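Local coordinates for protein DR2417 (Deinococcus radiodurans, PDB 4XWW) that probably degrades and matures RNA as a metal-dependent 5'-3' exoribonuclease of the metallo-beta-lactamase superfamily, RNase J, possibly with endonuclease activity as well, at residues P94-L108 and K118-V132. Sequence-based numbering, arbitrary orientation. Where two conformers were deposited one is given.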
loop_
_atom_site.group_PDB
_atom_site.type_symbol
_atom_site.label_atom_id
_atom_site.label_comp_id
_atom_site.label_asym_id
_atom_site.label_seq_id
_atom_site.Cartn_x
_atom_site.Cartn_y
_atom_site.Cartn_z
ATOM N N PRO A 94 -1.025 -19.817 -21.082
ATOM C CA PRO A 94 0.204 -20.498 -21.515
ATOM C C PRO A 94 0.617 -21.631 -20.575
ATOM O O PRO A 94 1.003 -22.713 -21.015
ATOM C CB PRO A 94 1.251 -19.377 -21.484
ATOM C CG PRO A 94 0.477 -18.144 -21.680
ATOM C CD PRO A 94 -0.825 -18.357 -20.983
ATOM N N TYR A 95 0.508 -21.372 -19.278
ATOM C CA TYR A 95 0.861 -22.357 -18.261
ATOM C C TYR A 95 -0.145 -23.504 -18.189
ATOM O O TYR A 95 0.240 -24.669 -18.082
ATOM C CB TYR A 95 0.987 -21.664 -16.904
ATOM C CG TYR A 95 1.924 -20.478 -16.966
ATOM C CD1 TYR A 95 1.451 -19.210 -17.298
ATOM C CD2 TYR A 95 3.289 -20.631 -16.737
ATOM C CE1 TYR A 95 2.311 -18.125 -17.372
ATOM C CE2 TYR A 95 4.153 -19.551 -16.811
ATOM C CZ TYR A 95 3.657 -18.302 -17.128
ATOM O OH TYR A 95 4.507 -17.222 -17.201
ATOM N N ILE A 96 -1.427 -23.170 -18.275
ATOM C CA ILE A 96 -2.499 -24.161 -18.221
ATOM C C ILE A 96 -2.574 -25.002 -19.514
ATOM O O ILE A 96 -2.576 -26.241 -19.450
ATOM C CB ILE A 96 -3.870 -23.467 -17.938
ATOM C CG1 ILE A 96 -3.851 -22.761 -16.571
ATOM C CG2 ILE A 96 -5.029 -24.482 -18.068
ATOM C CD1 ILE A 96 -4.944 -21.734 -16.371
ATOM N N PHE A 97 -2.625 -24.354 -20.680
ATOM C CA PHE A 97 -2.791 -25.100 -21.938
ATOM C C PHE A 97 -1.616 -26.048 -22.209
ATOM O O PHE A 97 -1.798 -27.091 -22.826
ATOM C CB PHE A 97 -2.964 -24.159 -23.143
ATOM C CG PHE A 97 -4.313 -23.479 -23.221
ATOM C CD1 PHE A 97 -5.394 -23.931 -22.476
ATOM C CD2 PHE A 97 -4.498 -22.392 -24.065
ATOM C CE1 PHE A 97 -6.634 -23.301 -22.558
ATOM C CE2 PHE A 97 -5.735 -21.749 -24.153
ATOM C CZ PHE A 97 -6.809 -22.212 -23.400
ATOM N N ALA A 98 -0.414 -25.698 -21.749
ATOM C CA ALA A 98 0.758 -26.547 -21.998
ATOM C C ALA A 98 0.644 -27.904 -21.307
ATOM O O ALA A 98 1.271 -28.879 -21.733
ATOM C CB ALA A 98 2.035 -25.841 -21.557
ATOM N N ARG A 99 -0.170 -27.974 -20.259
ATOM C CA ARG A 99 -0.266 -29.192 -19.462
ATOM C C ARG A 99 -1.531 -30.016 -19.742
ATOM O O ARG A 99 -1.730 -31.070 -19.141
ATOM C CB ARG A 99 -0.195 -28.836 -17.976
ATOM C CG ARG A 99 1.068 -28.070 -17.593
ATOM C CD ARG A 99 1.333 -28.168 -16.100
ATOM N NE ARG A 99 1.494 -29.561 -15.687
ATOM C CZ ARG A 99 1.537 -29.973 -14.424
ATOM N NH1 ARG A 99 1.428 -29.099 -13.432
ATOM N NH2 ARG A 99 1.682 -31.264 -14.154
ATOM N N LEU A 100 -2.373 -29.548 -20.662
ATOM C CA LEU A 100 -3.650 -30.212 -20.947
ATOM C C LEU A 100 -3.842 -30.562 -22.429
ATOM O O LEU A 100 -3.151 -30.037 -23.296
ATOM C CB LEU A 100 -4.801 -29.318 -20.457
ATOM C CG LEU A 100 -4.915 -29.139 -18.934
ATOM C CD1 LEU A 100 -5.920 -28.044 -18.596
ATOM C CD2 LEU A 100 -5.295 -30.445 -18.238
ATOM N N PRO A 101 -4.790 -31.473 -22.726
ATOM C CA PRO A 101 -5.108 -31.798 -24.121
ATOM C C PRO A 101 -5.552 -30.582 -24.933
ATOM O O PRO A 101 -6.114 -29.641 -24.368
ATOM C CB PRO A 101 -6.277 -32.782 -23.993
ATOM C CG PRO A 101 -6.067 -33.428 -22.675
ATOM C CD PRO A 101 -5.547 -32.331 -21.796
ATOM N N ARG A 102 -5.296 -30.594 -26.235
ATOM C CA ARG A 102 -5.822 -29.540 -27.096
ATOM C C ARG A 102 -7.338 -29.712 -27.218
ATOM O O ARG A 102 -7.819 -30.756 -27.641
ATOM C CB ARG A 102 -5.158 -29.573 -28.465
ATOM C CG ARG A 102 -3.664 -29.283 -28.425
ATOM C CD ARG A 102 -3.369 -27.983 -27.692
ATOM N NE ARG A 102 -1.981 -27.572 -27.852
ATOM C CZ ARG A 102 -1.025 -27.815 -26.963
ATOM N NH1 ARG A 102 -1.308 -28.465 -25.841
ATOM N NH2 ARG A 102 0.213 -27.399 -27.197
ATOM N N VAL A 103 -8.071 -28.682 -26.815
ATOM C CA VAL A 103 -9.532 -28.677 -26.835
ATOM C C VAL A 103 -9.998 -27.379 -27.490
ATOM O O VAL A 103 -9.230 -26.416 -27.586
ATOM C CB VAL A 103 -10.130 -28.799 -25.395
ATOM C CG1 VAL A 103 -9.674 -30.094 -24.732
ATOM C CG2 VAL A 103 -9.755 -27.569 -24.525
ATOM N N PRO A 104 -11.261 -27.339 -27.944
ATOM C CA PRO A 104 -11.711 -26.080 -28.543
ATOM C C PRO A 104 -11.772 -24.921 -27.534
ATOM O O PRO A 104 -12.232 -25.081 -26.393
ATOM C CB PRO A 104 -13.109 -26.435 -29.092
ATOM C CG PRO A 104 -13.044 -27.931 -29.335
ATOM C CD PRO A 104 -12.226 -28.434 -28.176
ATOM N N VAL A 105 -11.261 -23.765 -27.964
ATOM C CA VAL A 105 -11.197 -22.563 -27.141
ATOM C C VAL A 105 -11.935 -21.421 -27.837
ATOM O O VAL A 105 -11.511 -20.958 -28.893
ATOM C CB VAL A 105 -9.736 -22.157 -26.877
ATOM C CG1 VAL A 105 -9.650 -20.922 -25.997
ATOM C CG2 VAL A 105 -8.956 -23.324 -26.259
ATOM N N TYR A 106 -13.037 -20.978 -27.242
ATOM C CA TYR A 106 -13.911 -19.981 -27.859
ATOM C C TYR A 106 -13.743 -18.580 -27.292
ATOM O O TYR A 106 -13.668 -18.401 -26.074
ATOM C CB TYR A 106 -15.373 -20.397 -27.699
ATOM C CG TYR A 106 -15.692 -21.671 -28.450
ATOM C CD1 TYR A 106 -16.105 -21.634 -29.779
ATOM C CD2 TYR A 106 -15.551 -22.909 -27.839
ATOM C CE1 TYR A 106 -16.385 -22.808 -30.472
ATOM C CE2 TYR A 106 -15.823 -24.084 -28.530
ATOM C CZ TYR A 106 -16.235 -24.027 -29.847
ATOM O OH TYR A 106 -16.516 -25.199 -30.530
ATOM N N GLY A 107 -13.694 -17.578 -28.164
ATOM C CA GLY A 107 -13.662 -16.210 -27.671
ATOM C C GLY A 107 -13.856 -15.180 -28.765
ATOM O O GLY A 107 -13.816 -15.512 -29.941
ATOM N N LEU A 108 -14.033 -13.916 -28.380
ATOM C CA LEU A 108 -14.219 -12.854 -29.381
ATOM C C LEU A 108 -12.872 -12.405 -29.988
ATOM O O LEU A 108 -11.817 -12.749 -29.459
ATOM C CB LEU A 108 -14.990 -11.690 -28.754
ATOM C CG LEU A 108 -16.489 -11.997 -28.773
ATOM C CD1 LEU A 108 -16.947 -12.569 -27.452
ATOM C CD2 LEU A 108 -17.319 -10.777 -29.171
ATOM N N LYS A 118 0.152 -14.262 -27.067
ATOM C CA LYS A 118 0.658 -14.803 -25.813
ATOM C C LYS A 118 1.195 -16.212 -26.020
ATOM O O LYS A 118 2.308 -16.527 -25.603
ATOM C CB LYS A 118 -0.462 -14.787 -24.766
ATOM C CG LYS A 118 -0.037 -14.970 -23.319
ATOM C CD LYS A 118 -1.215 -14.738 -22.363
ATOM C CE LYS A 118 -1.435 -13.254 -22.073
ATOM N NZ LYS A 118 -0.415 -12.718 -21.122
ATOM N N LEU A 119 0.407 -17.054 -26.686
ATOM C CA LEU A 119 0.816 -18.422 -26.949
ATOM C C LEU A 119 2.039 -18.459 -27.855
ATOM O O LEU A 119 2.913 -19.303 -27.691
ATOM C CB LEU A 119 -0.343 -19.220 -27.567
ATOM C CG LEU A 119 -1.563 -19.299 -26.651
ATOM C CD1 LEU A 119 -2.730 -19.994 -27.344
ATOM C CD2 LEU A 119 -1.214 -20.004 -25.355
ATOM N N SER A 120 2.101 -17.530 -28.803
ATOM C CA SER A 120 3.245 -17.436 -29.699
ATOM C C SER A 120 4.546 -17.186 -28.932
ATOM O O SER A 120 5.546 -17.866 -29.170
ATOM C CB SER A 120 3.022 -16.331 -30.729
ATOM O OG SER A 120 4.131 -16.225 -31.599
ATOM N N GLU A 121 4.522 -16.219 -28.016
ATOM C CA GLU A 121 5.681 -15.901 -27.174
ATOM C C GLU A 121 6.190 -17.137 -26.448
ATOM O O GLU A 121 7.390 -17.277 -26.198
ATOM C CB GLU A 121 5.340 -14.824 -26.138
ATOM C CG GLU A 121 4.808 -13.517 -26.701
ATOM C CD GLU A 121 5.903 -12.535 -27.073
ATOM O OE1 GLU A 121 7.068 -12.755 -26.680
ATOM O OE2 GLU A 121 5.593 -11.538 -27.758
ATOM N N PHE A 122 5.265 -18.027 -26.107
ATOM C CA PHE A 122 5.599 -19.221 -25.348
ATOM C C PHE A 122 5.921 -20.412 -26.222
ATOM O O PHE A 122 6.339 -21.447 -25.717
ATOM C CB PHE A 122 4.462 -19.580 -24.396
ATOM C CG PHE A 122 4.609 -18.965 -23.043
ATOM C CD1 PHE A 122 4.519 -17.594 -22.885
ATOM C CD2 PHE A 122 4.851 -19.752 -21.931
ATOM C CE1 PHE A 122 4.663 -17.011 -21.639
ATOM C CE2 PHE A 122 4.992 -19.184 -20.685
ATOM C CZ PHE A 122 4.898 -17.807 -20.537
ATOM N N GLY A 123 5.726 -20.268 -27.526
ATOM C CA GLY A 123 5.999 -21.348 -28.458
ATOM C C GLY A 123 4.952 -22.445 -28.452
ATOM O O GLY A 123 5.162 -23.506 -29.038
ATOM N N LEU A 124 3.821 -22.199 -27.792
ATOM C CA LEU A 124 2.746 -23.187 -27.744
ATOM C C LEU A 124 2.045 -23.308 -29.090
ATOM O O LEU A 124 1.566 -22.320 -29.657
ATOM C CB LEU A 124 1.721 -22.848 -26.660
ATOM C CG LEU A 124 1.887 -23.569 -25.323
ATOM C CD1 LEU A 124 0.595 -23.534 -24.524
ATOM C CD2 LEU A 124 2.346 -24.998 -25.524
ATOM N N GLN A 125 1.974 -24.540 -29.582
ATOM C CA GLN A 125 1.489 -24.805 -30.926
ATOM C C GLN A 125 0.160 -25.552 -30.936
ATOM O O GLN A 125 -0.170 -26.282 -29.998
ATOM C CB GLN A 125 2.536 -25.605 -31.707
ATOM C CG GLN A 125 3.870 -24.894 -31.871
ATOM C CD GLN A 125 3.879 -23.941 -33.050
ATOM O OE1 GLN A 125 3.913 -22.720 -32.881
ATOM N NE2 GLN A 125 3.854 -24.498 -34.255
ATOM N N ASP A 126 -0.593 -25.350 -32.009
ATOM C CA ASP A 126 -1.808 -26.106 -32.291
ATOM C C ASP A 126 -2.910 -25.931 -31.251
ATOM O O ASP A 126 -3.728 -26.832 -31.053
ATOM C CB ASP A 126 -1.481 -27.592 -32.444
ATOM C CG ASP A 126 -0.458 -27.849 -33.533
ATOM O OD1 ASP A 126 -0.759 -27.559 -34.710
ATOM O OD2 ASP A 126 0.645 -28.337 -33.209
ATOM N N VAL A 127 -2.943 -24.776 -30.597
ATOM C CA VAL A 127 -4.098 -24.446 -29.772
ATOM C C VAL A 127 -5.284 -24.138 -30.685
ATOM O O VAL A 127 -5.166 -23.369 -31.640
ATOM C CB VAL A 127 -3.843 -23.259 -28.837
ATOM C CG1 VAL A 127 -5.123 -22.884 -28.103
ATOM C CG2 VAL A 127 -2.738 -23.601 -27.836
ATOM N N ASP A 128 -6.417 -24.753 -30.379
ATOM C CA ASP A 128 -7.610 -24.670 -31.208
ATOM C C ASP A 128 -8.460 -23.448 -30.847
ATOM O O ASP A 128 -9.495 -23.574 -30.187
ATOM C CB ASP A 128 -8.405 -25.964 -31.042
ATOM C CG ASP A 128 -9.530 -26.107 -32.038
ATOM O OD1 ASP A 128 -9.717 -25.229 -32.900
ATOM O OD2 ASP A 128 -10.219 -27.133 -31.945
ATOM N N LEU A 129 -8.013 -22.266 -31.274
ATOM C CA LEU A 129 -8.781 -21.043 -31.058
ATOM C C LEU A 129 -9.913 -20.882 -32.085
ATOM O O LEU A 129 -9.692 -20.970 -33.295
ATOM C CB LEU A 129 -7.852 -19.815 -31.083
ATOM C CG LEU A 129 -6.683 -19.815 -30.089
ATOM C CD1 LEU A 129 -5.808 -18.548 -30.212
ATOM C CD2 LEU A 129 -7.218 -19.892 -28.685
ATOM N N ARG A 130 -11.123 -20.659 -31.579
ATOM C CA ARG A 130 -12.318 -20.517 -32.399
ATOM C C ARG A 130 -13.060 -19.221 -32.112
ATOM O O ARG A 130 -13.554 -18.993 -31.009
ATOM C CB ARG A 130 -13.251 -21.703 -32.182
ATOM C CG ARG A 130 -12.627 -23.012 -32.565
ATOM C CD ARG A 130 -13.545 -24.160 -32.230
ATOM N NE ARG A 130 -12.933 -25.440 -32.554
ATOM C CZ ARG A 130 -13.595 -26.585 -32.627
ATOM N NH1 ARG A 130 -14.906 -26.614 -32.407
ATOM N NH2 ARG A 130 -12.949 -27.699 -32.917
ATOM N N GLU A 131 -13.155 -18.380 -33.129
ATOM C CA GLU A 131 -13.778 -17.075 -32.982
ATOM C C GLU A 131 -15.298 -17.155 -32.876
ATOM O O GLU A 131 -15.956 -17.879 -33.638
ATOM C CB GLU A 131 -13.382 -16.186 -34.159
ATOM C CG GLU A 131 -13.871 -14.763 -34.041
ATOM C CD GLU A 131 -13.440 -13.910 -35.214
ATOM O OE1 GLU A 131 -12.217 -13.788 -35.443
ATOM O OE2 GLU A 131 -14.325 -13.371 -35.910
ATOM N N VAL A 132 -15.851 -16.393 -31.936
ATOM C CA VAL A 132 -17.287 -16.194 -31.866
ATOM C C VAL A 132 -17.606 -14.711 -31.929
ATOM O O VAL A 132 -16.716 -13.862 -31.900
ATOM C CB VAL A 132 -17.904 -16.794 -30.582
ATOM C CG1 VAL A 132 -17.785 -18.315 -30.577
ATOM C CG2 VAL A 132 -17.281 -16.178 -29.315
HETATM O O HOH W 1 -6.622 -26.078 -27.793
#
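Arg-130 lies alongside Tyr-106, both side chains pointing the same way. Arg-130 CB and CD lie along the ring, and the chain, extended from CG to NE, carries NH1 to the phenol. Arg-130 NH1 donates to Tyr-106 OH at 2.8 Å, with that oxygen 28° out of the guanidinium plane. Pro-104 CB sits over the centre of one guanidinium face. Asp-128 holds the same group from within its own strand: Arg-130 NH2 forms a salt bridge with Asp-128 OD2 (3.0 Å), met on the syn side. Asp-128 and Tyr-106 thus hold the guanidinium through polar bonds, with Pro-104 against one face.

In the backbone, 104-107 and 128-131 pair as parallel strands. Arg-130 N donates to Val-105 O (2.7 Å), and Arg-130 O accepts from Gly-107 N. On the sheet face of Val-105, Leu-129 CD2 packs against Val-105 CG1. Near the start of the two strands, a water receives from Asp-128 N and donates to Val-103 O.

In one of its two modelled conformers, Arg-102 grips Gln-125 O side-on with NE (3.1 Å) and NH2 (3.0 Å), the oxygen lying in the guanidinium plane. In that conformer a bend at chi2 (-53°) folds the chain past Asp-126 O.

At the helical end, Pro-94 CB stands over the Phe-122 ring in a CH-pi contact, 3.6 Å from its centroid. The edge of Phe-122 meets the face of Tyr-95, T-shaped, with planes at 74°. Leu-124, just beyond the Schellman motif at Gly-123, puts CD1 against Phe-97 CB (3.9 Å).

Strand 104-107, helix 109-122 and strand 128-131 form a beta-alpha-beta unit of the metallo-beta-lactamase fold. Strand 128-131 is an edge strand of the mixed sheet within this chain. Strand 104-107 also pairs with 77-82, whose Trp-80 meets Phe-97 edge-to-face, while Leu-129 rests on Leu-112 and Arg-116 of helix 109-122.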